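Local coordinates for protein gene activator AphA (Vibrio cholerae, PDB 1YG2) that activates virulence gene expression in Vibrio cholerae as a winged helix transcription factor, and probably binds DNA as a dimer, at residues H37-V40 with Y41-L44; K124-A127 with H128-I132; N157-V160 with R161-W164; I165-A168 with D169-A173. All blocks are in the same frame, centred on the assembly; numbering follows the deposited sequence.

Contact 1: H37-V40 with Y41-L44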
loop_
_atom_site.group_PDB
_atom_site.type_symbol
_atom_site.label_atom_id
_atom_site.label_comp_id
_atom_site.label_asym_id
_atom_site.label_seq_id
_atom_site.Cartn_x
_atom_site.Cartn_y
_atom_site.Cartn_z
ATOM N N HIS A 37 15.219 13.954 -7.885
ATOM C CA HIS A 37 16.661 14.192 -7.900
ATOM C C HIS A 37 17.001 15.058 -6.695
ATOM O O HIS A 37 18.028 14.870 -6.041
ATOM C CB HIS A 37 17.068 14.923 -9.186
ATOM C CG HIS A 37 17.334 14.016 -10.347
ATOM N ND1 HIS A 37 16.447 13.042 -10.756
ATOM C CD2 HIS A 37 18.391 13.935 -11.191
ATOM C CE1 HIS A 37 16.945 12.401 -11.798
ATOM N NE2 HIS A 37 18.126 12.923 -12.083
ATOM N N GLN A 38 16.115 16.006 -6.409
ATOM C CA GLN A 38 16.289 16.919 -5.293
ATOM C C GLN A 38 16.437 16.116 -4.005
ATOM O O GLN A 38 17.504 16.098 -3.390
ATOM C CB GLN A 38 15.075 17.843 -5.194
ATOM C CG GLN A 38 15.410 19.305 -4.961
ATOM C CD GLN A 38 16.149 19.544 -3.658
ATOM O OE1 GLN A 38 17.310 19.161 -3.508
ATOM N NE2 GLN A 38 15.477 20.182 -2.706
ATOM N N GLN A 39 15.353 15.453 -3.616
ATOM C CA GLN A 39 15.321 14.634 -2.413
ATOM C C GLN A 39 16.565 13.761 -2.326
ATOM O O GLN A 39 17.162 13.622 -1.259
ATOM C CB GLN A 39 14.079 13.743 -2.420
ATOM C CG GLN A 39 12.768 14.497 -2.491
ATOM C CD GLN A 39 11.574 13.571 -2.653
ATOM O OE1 GLN A 39 11.483 12.813 -3.620
ATOM N NE2 GLN A 39 10.648 13.636 -1.706
ATOM N N VAL A 40 16.957 13.183 -3.457
ATOM C CA VAL A 40 18.125 12.322 -3.503
ATOM C C VAL A 40 19.400 13.073 -3.121
ATOM O O VAL A 40 20.150 12.619 -2.251
ATOM C CB VAL A 40 18.280 11.684 -4.890
ATOM C CG1 VAL A 40 19.589 10.924 -4.978
ATOM C CG2 VAL A 40 17.114 10.736 -5.140
ATOM N N TYR A 41 19.639 14.220 -3.756
ATOM C CA TYR A 41 20.823 15.020 -3.447
ATOM C C TYR A 41 20.810 15.441 -1.986
ATOM O O TYR A 41 21.830 15.394 -1.306
ATOM C CB TYR A 41 20.889 16.254 -4.345
ATOM C CG TYR A 41 21.417 15.928 -5.712
ATOM C CD1 TYR A 41 20.676 16.215 -6.858
ATOM C CD2 TYR A 41 22.637 15.278 -5.861
ATOM C CE1 TYR A 41 21.138 15.853 -8.122
ATOM C CE2 TYR A 41 23.107 14.915 -7.115
ATOM C CZ TYR A 41 22.350 15.202 -8.239
ATOM O OH TYR A 41 22.808 14.817 -9.474
ATOM N N ARG A 42 19.648 15.848 -1.503
ATOM C CA ARG A 42 19.533 16.256 -0.117
ATOM C C ARG A 42 19.878 15.102 0.827
ATOM O O ARG A 42 20.575 15.304 1.821
ATOM C CB ARG A 42 18.121 16.786 0.155
ATOM C CG ARG A 42 17.866 18.155 -0.486
ATOM C CD ARG A 42 16.478 18.707 -0.166
ATOM N NE ARG A 42 15.420 17.951 -0.831
ATOM C CZ ARG A 42 14.141 18.314 -0.853
ATOM N NH1 ARG A 42 13.757 19.428 -0.245
ATOM N NH2 ARG A 42 13.244 17.570 -1.486
ATOM N N GLU A 43 19.416 13.895 0.504
ATOM C CA GLU A 43 19.690 12.732 1.343
ATOM C C GLU A 43 21.169 12.393 1.293
ATOM O O GLU A 43 21.767 12.071 2.313
ATOM C CB GLU A 43 18.869 11.524 0.885
ATOM C CG GLU A 43 18.872 10.357 1.861
ATOM C CD GLU A 43 18.343 10.740 3.239
ATOM O OE1 GLU A 43 17.355 11.494 3.309
ATOM O OE2 GLU A 43 18.907 10.280 4.253
ATOM N N LEU A 44 21.754 12.462 0.104
ATOM C CA LEU A 44 23.174 12.182 -0.057
ATOM C C LEU A 44 23.977 13.130 0.824
ATOM O O LEU A 44 25.007 12.762 1.386
ATOM C CB LEU A 44 23.591 12.377 -1.512
ATOM C CG LEU A 44 23.652 11.122 -2.380
ATOM C CD1 LEU A 44 23.945 11.540 -3.821
ATOM C CD2 LEU A 44 24.732 10.162 -1.853
#
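The guanidinium of Arg-42 carries the amide of Gln-38 over one of its faces and the methylene of Gln-39 at its rim. CD of Gln-38 stands 3.3 Å above the guanidinium plane, displaced toward the rim, and the two planes are inclined by 37°, so this is a tilted overlay rather than a parallel stack. NE2 of Gln-38 as modelled lies 2.9 Å from NE of Arg-42, but both are donors and the pair is no hydrogen bond. Near the guanidinium plane, CG of Gln-39 comes to 3.3 Å from NH2 of Arg-42. A bend at chi3 (-70°) turns the arginine's flat end back over the first turn, and Gln-38 is itself bent at chi2 (-61°), which brings its amide to meet it. The polar end of Gln-39 is occupied differently: OE1 accepts a hydrogen bond from the backbone N of Ser-36. Beside Tyr-41, O of His-37 lies 3.1 Å from CD1 of the ring while accepting the 2.9 Å backbone bond from Tyr-41 N. The same i to i+4 bonding joins Arg-42 N to Gln-38 O, Glu-43 N to Gln-39 O and Leu-44 N to Val-40 O, and fixes the spacing of these side chains. Helix 37-49 follows two helices and precedes strands 53-55 and 69-71, an order consistent with that of the recognition helix in a winged helix domain. Val-40 packs on Phe-25 and Leu-44 on Ile-21 of helix 18-25, while Glu-43 lies against Leu-3, Pro-4 and Ile-7 of helix 3-13.

Contact 2: K124-A127 with H128-I132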
loop_
_atom_site.group_PDB
_atom_site.type_symbol
_atom_site.label_atom_id
_atom_site.label_comp_id
_atom_site.label_asym_id
_atom_site.label_seq_id
_atom_site.Cartn_x
_atom_site.Cartn_y
_atom_site.Cartn_z
ATOM N N LYS A 124 -2.852 2.687 -17.831
ATOM C CA LYS A 124 -1.739 3.243 -18.585
ATOM C C LYS A 124 -0.427 2.812 -17.944
ATOM O O LYS A 124 0.521 2.461 -18.631
ATOM C CB LYS A 124 -1.790 4.777 -18.603
ATOM C CG LYS A 124 -2.977 5.372 -19.333
ATOM C CD LYS A 124 -2.865 6.893 -19.427
ATOM C CE LYS A 124 -2.804 7.545 -18.045
ATOM N NZ LYS A 124 -2.719 9.034 -18.122
ATOM N N LEU A 125 -0.375 2.858 -16.620
ATOM C CA LEU A 125 0.829 2.477 -15.897
ATOM C C LEU A 125 1.147 0.991 -16.089
ATOM O O LEU A 125 2.308 0.614 -16.217
ATOM C CB LEU A 125 0.658 2.789 -14.410
ATOM C CG LEU A 125 1.921 2.762 -13.551
ATOM C CD1 LEU A 125 2.947 3.747 -14.113
ATOM C CD2 LEU A 125 1.563 3.121 -12.111
ATOM N N VAL A 126 0.120 0.148 -16.116
ATOM C CA VAL A 126 0.337 -1.284 -16.298
ATOM C C VAL A 126 0.887 -1.544 -17.694
ATOM O O VAL A 126 1.805 -2.344 -17.872
ATOM C CB VAL A 126 -0.976 -2.081 -16.095
ATOM C CG1 VAL A 126 -0.822 -3.504 -16.611
ATOM C CG2 VAL A 126 -1.330 -2.106 -14.615
ATOM N N ALA A 127 0.327 -0.848 -18.678
ATOM C CA ALA A 127 0.761 -0.985 -20.063
ATOM C C ALA A 127 2.230 -0.619 -20.173
ATOM O O ALA A 127 3.009 -1.307 -20.835
ATOM C CB ALA A 127 -0.076 -0.078 -20.964
ATOM N N HIS A 128 2.595 0.474 -19.515
ATOM C CA HIS A 128 3.965 0.974 -19.497
ATOM C C HIS A 128 4.924 -0.098 -18.978
ATOM O O HIS A 128 5.943 -0.409 -19.603
ATOM C CB HIS A 128 4.031 2.212 -18.597
ATOM C CG HIS A 128 5.422 2.671 -18.286
ATOM N ND1 HIS A 128 6.278 3.167 -19.247
ATOM C CD2 HIS A 128 6.101 2.728 -17.115
ATOM C CE1 HIS A 128 7.422 3.509 -18.681
ATOM N NE2 HIS A 128 7.340 3.254 -17.387
ATOM N N TYR A 129 4.582 -0.661 -17.827
ATOM C CA TYR A 129 5.406 -1.684 -17.207
ATOM C C TYR A 129 5.494 -2.942 -18.062
ATOM O O TYR A 129 6.544 -3.561 -18.146
ATOM C CB TYR A 129 4.858 -1.984 -15.808
ATOM C CG TYR A 129 5.152 -0.869 -14.822
ATOM C CD1 TYR A 129 4.312 -0.618 -13.732
ATOM C CD2 TYR A 129 6.289 -0.073 -14.972
ATOM C CE1 TYR A 129 4.599 0.406 -12.817
ATOM C CE2 TYR A 129 6.588 0.944 -14.070
ATOM C CZ TYR A 129 5.741 1.180 -12.998
ATOM O OH TYR A 129 6.055 2.192 -12.115
ATOM N N GLN A 130 4.399 -3.318 -18.710
ATOM C CA GLN A 130 4.426 -4.504 -19.557
ATOM C C GLN A 130 5.343 -4.282 -20.750
ATOM O O GLN A 130 6.065 -5.188 -21.164
ATOM C CB GLN A 130 3.016 -4.861 -20.021
ATOM C CG GLN A 130 2.132 -5.315 -18.883
ATOM C CD GLN A 130 0.720 -5.605 -19.321
ATOM O OE1 GLN A 130 0.101 -4.805 -20.023
ATOM N NE2 GLN A 130 0.193 -6.749 -18.899
ATOM N N GLU A 131 5.322 -3.067 -21.286
ATOM C CA GLU A 131 6.175 -2.717 -22.416
ATOM C C GLU A 131 7.624 -2.860 -22.001
ATOM O O GLU A 131 8.448 -3.413 -22.735
ATOM C CB GLU A 131 5.931 -1.273 -22.856
ATOM C CG GLU A 131 4.651 -1.074 -23.649
ATOM C CD GLU A 131 4.490 0.349 -24.179
ATOM O OE1 GLU A 131 5.469 0.889 -24.751
ATOM O OE2 GLU A 131 3.381 0.918 -24.033
ATOM N N ILE A 132 7.934 -2.352 -20.815
ATOM C CA ILE A 132 9.292 -2.419 -20.306
ATOM C C ILE A 132 9.732 -3.850 -20.072
ATOM O O ILE A 132 10.842 -4.210 -20.434
ATOM C CB ILE A 132 9.425 -1.627 -18.998
ATOM C CG1 ILE A 132 9.250 -0.138 -19.294
ATOM C CG2 ILE A 132 10.780 -1.912 -18.348
ATOM C CD1 ILE A 132 9.001 0.703 -18.068
#
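In the helical hairpin formed by helices 108-136 and 145-177, one turn of the first helix pairs Leu-125 with Tyr-129 and Val-126 with Gln-130, each four residues apart. Leu-125 and Tyr-129 run side by side in the same direction: CG of Leu-125 rests 3.6 Å from CE1 of Tyr-129, and its CD1 follows the phenol outward, reaching 4.0 Å from the tyrosine OH. The leucine leans forward along the helix because its CG lies opposite the backbone N (chi1 -166°), whereas the ring of Tyr-129 swings back toward the preceding turn (chi1 -73°), and the two torsions close the gap. On the adjoining flank, Val-126 and Gln-130 meet at an angle, CG1 of Val-126 being 3.8 Å from CD of Gln-130. The aliphatic part of that glutamine also lies close to the backbone, with CG of Gln-130 3.2 Å from O of Val-126. These two flanks face the second arm of the hairpin, since Tyr-129 packs on Leu-154 and Asn-157, Val-126 on Leu-158 and Gln-130 on Gln-162. The main chain is regular alpha helix: Tyr-129 N donates to Leu-125 O at 3.1 Å and Gln-130 N to Val-126 O at 2.9 Å. One turn further on, CD1 of Ile-132 sits 3.0 Å above one face of the His-128 ring, shifted toward its rim, and the isoleucine also touches Tyr-31 and Tyr-137.

Contact 3: N157-V160 with R161-W164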
loop_
_atom_site.group_PDB
_atom_site.type_symbol
_atom_site.label_atom_id
_atom_site.label_comp_id
_atom_site.label_asym_id
_atom_site.label_seq_id
_atom_site.Cartn_x
_atom_site.Cartn_y
_atom_site.Cartn_z
ATOM N N ASN A 157 4.770 -4.003 -9.113
ATOM C CA ASN A 157 3.821 -2.941 -9.456
ATOM C C ASN A 157 2.764 -3.535 -10.339
ATOM O O ASN A 157 1.573 -3.293 -10.175
ATOM C CB ASN A 157 4.478 -1.830 -10.272
ATOM C CG ASN A 157 5.642 -1.206 -9.578
ATOM O OD1 ASN A 157 5.480 -0.497 -8.584
ATOM N ND2 ASN A 157 6.839 -1.463 -10.095
ATOM N N LEU A 158 3.232 -4.312 -11.297
ATOM C CA LEU A 158 2.363 -4.936 -12.267
ATOM C C LEU A 158 1.256 -5.769 -11.639
ATOM O O LEU A 158 0.067 -5.480 -11.818
ATOM C CB LEU A 158 3.200 -5.799 -13.207
ATOM C CG LEU A 158 2.524 -6.199 -14.513
ATOM C CD1 LEU A 158 2.187 -4.943 -15.303
ATOM C CD2 LEU A 158 3.457 -7.103 -15.315
ATOM N N LEU A 159 1.646 -6.794 -10.892
ATOM C CA LEU A 159 0.689 -7.693 -10.262
ATOM C C LEU A 159 -0.268 -6.988 -9.317
ATOM O O LEU A 159 -1.481 -7.216 -9.364
ATOM C CB LEU A 159 1.443 -8.805 -9.530
ATOM C CG LEU A 159 2.240 -9.712 -10.477
ATOM C CD1 LEU A 159 3.101 -10.700 -9.696
ATOM C CD2 LEU A 159 1.259 -10.458 -11.377
ATOM N N VAL A 160 0.268 -6.127 -8.464
ATOM C CA VAL A 160 -0.563 -5.407 -7.516
ATOM C C VAL A 160 -1.495 -4.441 -8.229
ATOM O O VAL A 160 -2.712 -4.468 -8.022
ATOM C CB VAL A 160 0.300 -4.629 -6.508
ATOM C CG1 VAL A 160 -0.582 -3.763 -5.632
ATOM C CG2 VAL A 160 1.083 -5.599 -5.649
ATOM N N ARG A 161 -0.919 -3.598 -9.077
ATOM C CA ARG A 161 -1.695 -2.621 -9.826
ATOM C C ARG A 161 -2.807 -3.313 -10.608
ATOM O O ARG A 161 -3.933 -2.823 -10.668
ATOM C CB ARG A 161 -0.786 -1.863 -10.788
ATOM C CG ARG A 161 -1.318 -0.514 -11.176
ATOM C CD ARG A 161 -1.306 0.403 -9.976
ATOM N NE ARG A 161 -1.624 1.773 -10.355
ATOM C CZ ARG A 161 -1.393 2.826 -9.584
ATOM N NH1 ARG A 161 -0.839 2.663 -8.389
ATOM N NH2 ARG A 161 -1.710 4.041 -10.009
ATOM N N GLN A 162 -2.486 -4.456 -11.207
ATOM C CA GLN A 162 -3.474 -5.216 -11.969
ATOM C C GLN A 162 -4.574 -5.701 -11.042
ATOM O O GLN A 162 -5.754 -5.701 -11.400
ATOM C CB GLN A 162 -2.819 -6.415 -12.652
ATOM C CG GLN A 162 -2.150 -6.087 -13.982
ATOM C CD GLN A 162 -1.458 -7.292 -14.611
ATOM O OE1 GLN A 162 -1.306 -7.369 -15.831
ATOM N NE2 GLN A 162 -1.019 -8.230 -13.778
ATOM N N ALA A 163 -4.187 -6.117 -9.843
ATOM C CA ALA A 163 -5.164 -6.589 -8.881
ATOM C C ALA A 163 -6.070 -5.428 -8.481
ATOM O O ALA A 163 -7.274 -5.592 -8.338
ATOM C CB ALA A 163 -4.462 -7.169 -7.653
ATOM N N TRP A 164 -5.489 -4.247 -8.312
ATOM C CA TRP A 164 -6.285 -3.091 -7.921
ATOM C C TRP A 164 -7.280 -2.686 -9.018
ATOM O O TRP A 164 -8.411 -2.276 -8.729
ATOM C CB TRP A 164 -5.376 -1.913 -7.580
ATOM C CG TRP A 164 -6.136 -0.763 -7.029
ATOM C CD1 TRP A 164 -6.455 -0.533 -5.717
ATOM C CD2 TRP A 164 -6.724 0.305 -7.780
ATOM N NE1 TRP A 164 -7.205 0.615 -5.609
ATOM C CE2 TRP A 164 -7.385 1.149 -6.856
ATOM C CE3 TRP A 164 -6.757 0.629 -9.143
ATOM C CZ2 TRP A 164 -8.072 2.300 -7.255
ATOM C CZ3 TRP A 164 -7.442 1.778 -9.539
ATOM C CH2 TRP A 164 -8.090 2.600 -8.595
#
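Backbone N-H groups of Gln-162, Ala-163 and Trp-164 bond to the carbonyls of Leu-158, Leu-159 and Val-160, the evidence for unbroken alpha helix being the Gln-162 N to Leu-158 O distance of 2.8 Å and the Trp-164 N to Val-160 O distance of 2.8 Å. Gln-162 is the side chain that reaches back. Its CG lies beside its own backbone N (chi1 -83°) and the chain then extends, so that CG of Gln-162 passes 3.2 Å from O of Leu-158. Further out it lies alongside Leu-158, pointing the same way, with CD of the glutamine 4.1 Å from CG of the leucine. Leu-159 comes to the same amide from another direction, its CD2 standing 4.0 Å from NE2 of Gln-162. A methyl group fills the next position: CB of Ala-163 is 3.2 Å from O of Val-160. Arg-161 and Trp-164 instead carry their ends away from the preceding turn. Asn-157 directs ND2 into a hydrogen bond with O of Tyr-31, tying helix 145-177 to a loop of the N-terminal part. Around this turn, Leu-158 packs on Gln-130 of helix 108-136, and Arg-161 on Ser-122. Leu-159 touches Gln-166, and Ala-163 touches Leu-159, of the second subunit, while Trp-164 meets Phe-96 of helix 95-101 and makes a T-shaped contact with His-89 of the second subunit, so this turn lies between helix 108-136 and the second subunit.

Contact 4: I165-A168 with D169-A173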
loop_
_atom_site.group_PDB
_atom_site.type_symbol
_atom_site.label_atom_id
_atom_site.label_comp_id
_atom_site.label_asym_id
_atom_site.label_seq_id
_atom_site.Cartn_x
_atom_site.Cartn_y
_atom_site.Cartn_z
ATOM N N ILE A 165 -6.856 -2.807 -10.274
ATOM C CA ILE A 165 -7.715 -2.491 -11.417
ATOM C C ILE A 165 -8.877 -3.478 -11.445
ATOM O O ILE A 165 -10.024 -3.106 -11.680
ATOM C CB ILE A 165 -6.943 -2.614 -12.741
ATOM C CG1 ILE A 165 -5.867 -1.529 -12.809
ATOM C CG2 ILE A 165 -7.926 -2.554 -13.917
ATOM C CD1 ILE A 165 -4.963 -1.633 -14.022
ATOM N N GLN A 166 -8.574 -4.748 -11.208
ATOM C CA GLN A 166 -9.625 -5.761 -11.180
ATOM C C GLN A 166 -10.657 -5.377 -10.108
ATOM O O GLN A 166 -11.865 -5.472 -10.325
ATOM C CB GLN A 166 -9.014 -7.123 -10.857
ATOM C CG GLN A 166 -9.961 -8.290 -10.995
ATOM C CD GLN A 166 -9.301 -9.625 -10.657
ATOM O OE1 GLN A 166 -8.244 -9.961 -11.187
ATOM N NE2 GLN A 166 -9.930 -10.389 -9.776
ATOM N N TRP A 167 -10.174 -4.937 -8.949
ATOM C CA TRP A 167 -11.059 -4.542 -7.857
ATOM C C TRP A 167 -11.879 -3.301 -8.211
ATOM O O TRP A 167 -13.090 -3.259 -8.008
ATOM C CB TRP A 167 -10.249 -4.243 -6.593
ATOM C CG TRP A 167 -11.116 -3.792 -5.474
ATOM C CD1 TRP A 167 -12.042 -4.541 -4.809
ATOM C CD2 TRP A 167 -11.197 -2.474 -4.930
ATOM N NE1 TRP A 167 -12.702 -3.766 -3.886
ATOM C CE2 TRP A 167 -12.205 -2.489 -3.941
ATOM C CE3 TRP A 167 -10.524 -1.269 -5.189
ATOM C CZ2 TRP A 167 -12.554 -1.357 -3.200
ATOM C CZ3 TRP A 167 -10.868 -0.139 -4.454
ATOM C CH2 TRP A 167 -11.881 -0.193 -3.471
ATOM N N ALA A 168 -11.196 -2.286 -8.724
ATOM C CA ALA A 168 -11.837 -1.034 -9.103
ATOM C C ALA A 168 -12.988 -1.284 -10.070
ATOM O O ALA A 168 -14.060 -0.688 -9.934
ATOM C CB ALA A 168 -10.813 -0.109 -9.722
ATOM N N ASP A 169 -12.776 -2.166 -11.044
ATOM C CA ASP A 169 -13.839 -2.478 -11.994
ATOM C C ASP A 169 -15.015 -3.106 -11.262
ATOM O O ASP A 169 -16.168 -2.803 -11.558
ATOM C CB ASP A 169 -13.362 -3.443 -13.080
ATOM C CG ASP A 169 -12.425 -2.794 -14.075
ATOM O OD1 ASP A 169 -12.480 -1.553 -14.236
ATOM O OD2 ASP A 169 -11.640 -3.538 -14.708
ATOM N N GLU A 170 -14.733 -3.993 -10.309
ATOM C CA GLU A 170 -15.817 -4.623 -9.562
ATOM C C GLU A 170 -16.638 -3.575 -8.826
ATOM O O GLU A 170 -17.862 -3.665 -8.767
ATOM C CB GLU A 170 -15.276 -5.640 -8.559
ATOM C CG GLU A 170 -14.871 -6.945 -9.190
ATOM C CD GLU A 170 -14.609 -8.023 -8.165
ATOM O OE1 GLU A 170 -15.389 -8.142 -7.195
ATOM O OE2 GLU A 170 -13.627 -8.766 -8.336
ATOM N N VAL A 171 -15.962 -2.582 -8.263
ATOM C CA VAL A 171 -16.657 -1.523 -7.550
ATOM C C VAL A 171 -17.473 -0.707 -8.541
ATOM O O VAL A 171 -18.653 -0.445 -8.320
ATOM C CB VAL A 171 -15.675 -0.579 -6.841
ATOM C CG1 VAL A 171 -16.433 0.602 -6.245
ATOM C CG2 VAL A 171 -14.918 -1.336 -5.755
ATOM N N LEU A 172 -16.831 -0.310 -9.636
ATOM C CA LEU A 172 -17.486 0.483 -10.672
ATOM C C LEU A 172 -18.779 -0.161 -11.130
ATOM O O LEU A 172 -19.739 0.534 -11.459
ATOM C CB LEU A 172 -16.541 0.680 -11.858
ATOM C CG LEU A 172 -15.326 1.535 -11.497
ATOM C CD1 LEU A 172 -14.376 1.631 -12.666
ATOM C CD2 LEU A 172 -15.794 2.917 -11.081
ATOM N N ALA A 173 -18.809 -1.490 -11.134
ATOM C CA ALA A 173 -20.001 -2.219 -11.542
ATOM C C ALA A 173 -21.096 -2.088 -10.492
ATOM O O ALA A 173 -22.230 -1.743 -10.813
ATOM C CB ALA A 173 -19.670 -3.684 -11.764
#
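Four successive i to i+4 backbone bonds, from Asp-169 N to Ile-165 O at 3.0 Å through to Leu-172 N to Ala-168 O at 2.8 Å, keep residues 165-172 in one regular helix. On it Val-171 places CG2 over a face of the Trp-167 indole, a CH-pi contact in which this methyl carbon is 3.7 Å from the centroid of the six-membered ring and 25° off its normal. CE2 of Trp-167 is among the closest ring atoms, 3.5 Å from CG2 of Val-171. A chi1 of 178° swings the indole forward along the helix, where the valine one turn later meets it. Ile-165 and Asp-169 run side by side, with CG2 of the isoleucine 3.9 Å from OD2 of the aspartate. CG of Leu-172 comes close to O of Ala-168, 3.0 Å away. The polar ends are engaged beyond the turn: Asp-169 forms a salt bridge with Arg-123 of helix 108-136, Glu-170 forms one with Arg-155 of the second subunit, and Trp-167 NE1 donates to O of Leu-152 there. One face of the buried indole is thus met by a methyl group while its NE1 is satisfied by a carbonyl of the second subunit, and ionic bonds join this helix both to its hairpin partner and to the other subunit.

Overall arrangement
From the N terminus the contacts follow in series; each joins adjoining segments of a single helix, so none closes a loop and none nests or crosses. Contact 1 lies alone in the winged helix region, its centre about 27 Å from that of contact 2 and about 37 Å from that of contact 4. The others belong to the C-terminal hairpin. Contact 2, on helix 108-136, touches contact 3 on helix 145-177, their centres about 11 Å apart, and reaches contact 4 through Val-126 and Ile-165. Contacts 3 and 4 adjoin along helix 145-177, and both touch the second subunit, joining the hairpin to the other subunit.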